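Local coordinates for MutT related protein (Methanosarcina mazei, PDB 3GRN) that probably hydrolyses a nucleoside diphosphate-linked or related substrate, as a MutT-like member of the Nudix hydrolase family, at residues Glu21-Ser31 and Leu101-Ser112. Numbering follows the deposited sequence.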
loop_
_atom_site.group_PDB
_atom_site.type_symbol
_atom_site.label_atom_id
_atom_site.label_comp_id
_atom_site.label_asym_id
_atom_site.label_seq_id
_atom_site.Cartn_x
_atom_site.Cartn_y
_atom_site.Cartn_z
ATOM N N GLU A 21 -13.419 -14.085 -17.610
ATOM C CA GLU A 21 -11.963 -13.958 -17.562
ATOM C C GLU A 21 -11.568 -13.330 -16.222
ATOM O O GLU A 21 -12.292 -12.481 -15.713
ATOM C CB GLU A 21 -11.443 -13.066 -18.687
ATOM C CG GLU A 21 -11.772 -13.548 -20.108
ATOM C CD GLU A 21 -11.437 -12.507 -21.162
ATOM O OE1 GLU A 21 -11.780 -11.315 -20.958
ATOM O OE2 GLU A 21 -10.827 -12.880 -22.195
ATOM N N PHE A 22 -10.418 -13.735 -15.688
ATOM C CA PHE A 22 -9.959 -13.289 -14.359
ATOM C C PHE A 22 -9.086 -12.045 -14.404
ATOM O O PHE A 22 -8.244 -11.895 -15.277
ATOM C CB PHE A 22 -9.172 -14.404 -13.657
ATOM C CG PHE A 22 -9.992 -15.632 -13.367
ATOM C CD1 PHE A 22 -10.718 -15.739 -12.195
ATOM C CD2 PHE A 22 -10.034 -16.682 -14.282
ATOM C CE1 PHE A 22 -11.478 -16.877 -11.919
ATOM C CE2 PHE A 22 -10.792 -17.818 -14.024
ATOM C CZ PHE A 22 -11.509 -17.919 -12.844
ATOM N N LEU A 23 -9.265 -11.187 -13.411
ATOM C CA LEU A 23 -8.473 -9.965 -13.299
ATOM C C LEU A 23 -7.086 -10.261 -12.750
ATOM O O LEU A 23 -6.944 -10.722 -11.602
ATOM C CB LEU A 23 -9.189 -8.946 -12.393
ATOM C CG LEU A 23 -8.467 -7.597 -12.201
ATOM C CD1 LEU A 23 -8.114 -6.888 -13.508
ATOM C CD2 LEU A 23 -9.240 -6.673 -11.243
ATOM N N LEU A 24 -6.065 -9.987 -13.567
ATOM C CA LEU A 24 -4.675 -10.031 -13.102
ATOM C C LEU A 24 -4.056 -8.635 -13.152
ATOM O O LEU A 24 -4.441 -7.807 -13.977
ATOM C CB LEU A 24 -3.818 -11.005 -13.913
ATOM C CG LEU A 24 -4.358 -12.408 -14.133
ATOM C CD1 LEU A 24 -3.301 -13.240 -14.841
ATOM C CD2 LEU A 24 -4.749 -13.049 -12.833
ATOM N N LEU A 25 -3.097 -8.390 -12.271
ATOM C CA LEU A 25 -2.443 -7.090 -12.172
ATOM C C LEU A 25 -0.944 -7.310 -12.220
ATOM O O LEU A 25 -0.447 -8.250 -11.611
ATOM C CB LEU A 25 -2.771 -6.471 -10.817
ATOM C CG LEU A 25 -4.235 -6.396 -10.394
ATOM C CD1 LEU A 25 -4.300 -5.785 -8.972
ATOM C CD2 LEU A 25 -4.992 -5.554 -11.366
ATOM N N ARG A 26 -0.219 -6.437 -12.917
ATOM C CA ARG A 26 1.243 -6.540 -12.931
ATOM C C ARG A 26 1.861 -5.585 -11.939
ATOM O O ARG A 26 1.581 -4.402 -11.993
ATOM C CB ARG A 26 1.801 -6.300 -14.331
ATOM C CG ARG A 26 3.296 -6.569 -14.386
ATOM C CD ARG A 26 3.801 -6.794 -15.781
ATOM N NE ARG A 26 4.183 -5.555 -16.434
ATOM C CZ ARG A 26 5.356 -4.931 -16.286
ATOM N NH1 ARG A 26 5.578 -3.805 -16.948
ATOM N NH2 ARG A 26 6.305 -5.397 -15.473
ATOM N N ARG A 27 2.735 -6.092 -11.074
ATOM C CA ARG A 27 3.300 -5.353 -9.957
ATOM C C ARG A 27 4.319 -4.310 -10.428
ATOM O O ARG A 27 4.999 -4.532 -11.422
ATOM C CB ARG A 27 3.975 -6.309 -8.982
ATOM C CG ARG A 27 3.030 -7.310 -8.327
ATOM C CD ARG A 27 3.774 -8.356 -7.470
ATOM N NE ARG A 27 4.462 -7.779 -6.310
ATOM C CZ ARG A 27 3.879 -7.466 -5.152
ATOM N NH1 ARG A 27 2.579 -7.666 -4.976
ATOM N NH2 ARG A 27 4.593 -6.936 -4.165
ATOM N N SER A 28 4.408 -3.191 -9.701
ATOM C CA SER A 28 5.368 -2.137 -10.050
ATOM C C SER A 28 6.807 -2.584 -9.779
ATOM O O SER A 28 7.045 -3.504 -8.970
ATOM C CB SER A 28 5.080 -0.851 -9.299
ATOM O OG SER A 28 5.424 -0.972 -7.934
ATOM N N GLU A 29 7.746 -1.914 -10.449
ATOM C CA GLU A 29 9.173 -2.265 -10.380
ATOM C C GLU A 29 9.830 -1.914 -9.038
ATOM O O GLU A 29 10.853 -2.495 -8.668
ATOM C CB GLU A 29 9.927 -1.634 -11.541
ATOM C CG GLU A 29 9.387 -2.026 -12.906
ATOM C CD GLU A 29 9.684 -3.463 -13.260
ATOM O OE1 GLU A 29 10.690 -4.012 -12.736
ATOM O OE2 GLU A 29 8.916 -4.029 -14.076
ATOM N N ASN A 30 9.215 -0.985 -8.310
ATOM C CA ASN A 30 9.729 -0.519 -7.020
ATOM C C ASN A 30 9.230 -1.323 -5.812
ATOM O O ASN A 30 9.513 -0.958 -4.656
ATOM C CB ASN A 30 9.395 0.966 -6.832
ATOM C CG ASN A 30 9.487 1.756 -8.127
ATOM O OD1 ASN A 30 8.496 2.319 -8.595
ATOM N ND2 ASN A 30 10.677 1.790 -8.721
ATOM N N SER A 31 8.488 -2.405 -6.081
ATOM C CA SER A 31 8.010 -3.315 -5.044
ATOM C C SER A 31 9.180 -4.111 -4.466
ATOM O O SER A 31 10.056 -4.610 -5.203
ATOM C CB SER A 31 6.959 -4.290 -5.598
ATOM O OG SER A 31 5.971 -3.625 -6.377
ATOM N N LEU A 101 -5.927 1.686 -11.280
ATOM C CA LEU A 101 -4.729 1.207 -10.545
ATOM C C LEU A 101 -4.100 2.210 -9.611
ATOM O O LEU A 101 -4.334 3.415 -9.727
ATOM C CB LEU A 101 -3.658 0.740 -11.540
ATOM C CG LEU A 101 -4.071 -0.445 -12.435
ATOM C CD1 LEU A 101 -2.943 -0.797 -13.365
ATOM C CD2 LEU A 101 -4.484 -1.634 -11.599
ATOM N N SER A 102 -3.275 1.693 -8.701
ATOM C CA SER A 102 -2.519 2.483 -7.747
ATOM C C SER A 102 -1.019 2.337 -8.050
ATOM O O SER A 102 -0.632 1.592 -8.984
ATOM C CB SER A 102 -2.789 1.976 -6.338
ATOM O OG SER A 102 -2.078 0.747 -6.130
ATOM N N TYR A 103 -0.187 3.000 -7.231
ATOM C CA TYR A 103 1.279 2.890 -7.321
ATOM C C TYR A 103 1.779 1.448 -7.289
ATOM O O TYR A 103 2.884 1.174 -7.758
ATOM C CB TYR A 103 1.946 3.668 -6.167
ATOM C CG TYR A 103 1.680 3.134 -4.770
ATOM C CD1 TYR A 103 2.639 2.342 -4.100
ATOM C CD2 TYR A 103 0.520 3.480 -4.074
ATOM C CE1 TYR A 103 2.418 1.878 -2.796
ATOM C CE2 TYR A 103 0.288 3.021 -2.761
ATOM C CZ TYR A 103 1.236 2.215 -2.136
ATOM O OH TYR A 103 1.007 1.759 -0.846
ATOM N N GLU A 104 0.968 0.539 -6.741
ATOM C CA GLU A 104 1.390 -0.860 -6.558
ATOM C C GLU A 104 1.474 -1.642 -7.866
ATOM O O GLU A 104 2.178 -2.655 -7.943
ATOM C CB GLU A 104 0.478 -1.576 -5.547
ATOM C CG GLU A 104 0.562 -0.998 -4.128
ATOM C CD GLU A 104 -0.036 -1.910 -3.061
ATOM O OE1 GLU A 104 -1.161 -2.429 -3.264
ATOM O OE2 GLU A 104 0.621 -2.096 -2.009
ATOM N N HIS A 105 0.744 -1.199 -8.893
ATOM C CA HIS A 105 0.645 -1.960 -10.129
ATOM C C HIS A 105 0.726 -1.091 -11.372
ATOM O O HIS A 105 0.268 0.053 -11.352
ATOM C CB HIS A 105 -0.635 -2.798 -10.186
ATOM C CG HIS A 105 -0.752 -3.810 -9.090
ATOM N ND1 HIS A 105 -1.472 -3.574 -7.938
ATOM C CD2 HIS A 105 -0.243 -5.059 -8.970
ATOM C CE1 HIS A 105 -1.402 -4.634 -7.153
ATOM N NE2 HIS A 105 -0.670 -5.551 -7.757
ATOM N N ILE A 106 1.301 -1.629 -12.445
ATOM C CA ILE A 106 1.511 -0.834 -13.672
ATOM C C ILE A 106 0.541 -1.112 -14.811
ATOM O O ILE A 106 0.305 -0.256 -15.667
ATOM C CB ILE A 106 2.969 -0.907 -14.188
ATOM C CG1 ILE A 106 3.462 -2.359 -14.262
ATOM C CG2 ILE A 106 3.874 -0.020 -13.327
ATOM C CD1 ILE A 106 4.953 -2.480 -13.926
ATOM N N GLU A 107 -0.029 -2.312 -14.818
ATOM C CA GLU A 107 -1.055 -2.675 -15.779
ATOM C C GLU A 107 -1.968 -3.775 -15.264
ATOM O O GLU A 107 -1.685 -4.405 -14.251
ATOM C CB GLU A 107 -0.478 -3.063 -17.145
ATOM C CG GLU A 107 0.627 -4.084 -17.113
ATOM C CD GLU A 107 1.475 -4.056 -18.380
ATOM O OE1 GLU A 107 0.982 -3.589 -19.431
ATOM O OE2 GLU A 107 2.639 -4.497 -18.317
ATOM N N TYR A 108 -3.057 -3.982 -15.985
ATOM C CA TYR A 108 -3.981 -5.059 -15.665
ATOM C C TYR A 108 -4.412 -5.744 -16.935
ATOM O O TYR A 108 -4.248 -5.204 -18.025
ATOM C CB TYR A 108 -5.202 -4.552 -14.888
ATOM C CG TYR A 108 -6.138 -3.694 -15.708
ATOM C CD1 TYR A 108 -7.175 -4.270 -16.455
ATOM C CD2 TYR A 108 -5.964 -2.309 -15.769
ATOM C CE1 TYR A 108 -8.036 -3.490 -17.226
ATOM C CE2 TYR A 108 -6.818 -1.515 -16.530
ATOM C CZ TYR A 108 -7.848 -2.116 -17.267
ATOM O OH TYR A 108 -8.711 -1.356 -18.033
ATOM N N SER A 109 -5.020 -6.911 -16.762
ATOM C CA SER A 109 -5.509 -7.706 -17.857
ATOM C C SER A 109 -6.563 -8.662 -17.354
ATOM O O SER A 109 -6.455 -9.187 -16.238
ATOM C CB SER A 109 -4.364 -8.477 -18.514
ATOM O OG SER A 109 -4.826 -9.147 -19.672
ATOM N N TRP A 110 -7.596 -8.846 -18.176
ATOM C CA TRP A 110 -8.648 -9.826 -17.939
ATOM C C TRP A 110 -8.270 -11.069 -18.740
ATOM O O TRP A 110 -8.321 -11.064 -19.974
ATOM C CB TRP A 110 -10.013 -9.281 -18.374
ATOM C CG TRP A 110 -10.500 -8.084 -17.606
ATOM C CD1 TRP A 110 -10.371 -6.763 -17.965
ATOM C CD2 TRP A 110 -11.192 -8.093 -16.351
ATOM N NE1 TRP A 110 -10.941 -5.953 -17.001
ATOM C CE2 TRP A 110 -11.459 -6.744 -16.006
ATOM C CE3 TRP A 110 -11.610 -9.109 -15.478
ATOM C CZ2 TRP A 110 -12.130 -6.387 -14.830
ATOM C CZ3 TRP A 110 -12.276 -8.752 -14.310
ATOM C CH2 TRP A 110 -12.530 -7.399 -13.996
ATOM N N VAL A 111 -7.857 -12.120 -18.034
ATOM C CA VAL A 111 -7.280 -13.312 -18.653
ATOM C C VAL A 111 -8.145 -14.564 -18.413
ATOM O O VAL A 111 -8.580 -14.820 -17.288
ATOM C CB VAL A 111 -5.814 -13.555 -18.173
ATOM C CG1 VAL A 111 -5.156 -14.620 -19.034
ATOM C CG2 VAL A 111 -4.981 -12.268 -18.227
ATOM N N SER A 112 -8.407 -15.335 -19.476
ATOM C CA SER A 112 -9.154 -16.586 -19.336
ATOM C C SER A 112 -8.294 -17.643 -18.663
ATOM O O SER A 112 -7.061 -17.572 -18.704
ATOM C CB SER A 112 -9.635 -17.113 -20.699
ATOM O OG SER A 112 -8.530 -17.494 -21.495
HETATM O O HOH W 1 -7.835 -14.154 -22.229
HETATM O O HOH W 2 5.524 1.276 -6.259
HETATM O O HOH W 3 3.510 -4.246 -6.046
#
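F22 and V111 pair through two backbone hydrogen bonds, F22 N to V111 O and V111 N to F22 O. L24 and S109 repeat the pattern, with L24 N 2.8 Å from S109 O. Further along, R26 N donates to E107 O and R26 O accepts from I106 N. The second strand turns a corner at I106. Past it, S28 N still reaches E104 O at 2.9 Å.

Apolar packing is split between the two faces of the sheet. On one face, the CB of L23 lies over the six-membered ring of W110, 4.0 Å from its centroid, as a CH-pi contact. L25 projects on the same face. With CG anti to the carbonyl carbon, it spreads its two methyls. CD1 sits over the centre of the H105 ring, 3.7 Å from the centroid. The other methyl, CD2, meets Y108 CB and L101 CD2. T63 of helix 51-63 touches both leucines. On the other face, L24 CD1 meets V111 CG2 at 3.9 Å, and both residues touch M119.

Strand 22-27 runs antiparallel to 105-111, the outermost strand within this chain on this side of the mixed sheet of the Nudix fold. Strand 38-44 flanks 22-27 on its other side.

A salt-bridge network links R26, E107 and E29. R26 NE donates to the anti lone pair of E107 OE2 at 2.7 Å, nearly straight at 168°. The guanidinium and carboxylate planes are turned 57° apart. The R26 chain bends at chi3 (88°), and NH2 reaches E29 OE2 at 3.3 Å. The I106 CD1 methyl packs over one guanidinium face, toward its rim.

Water links the ends of the contact. One molecule joins E21 OE2 to S112 N. Another donates to both S31 OG and E104 O.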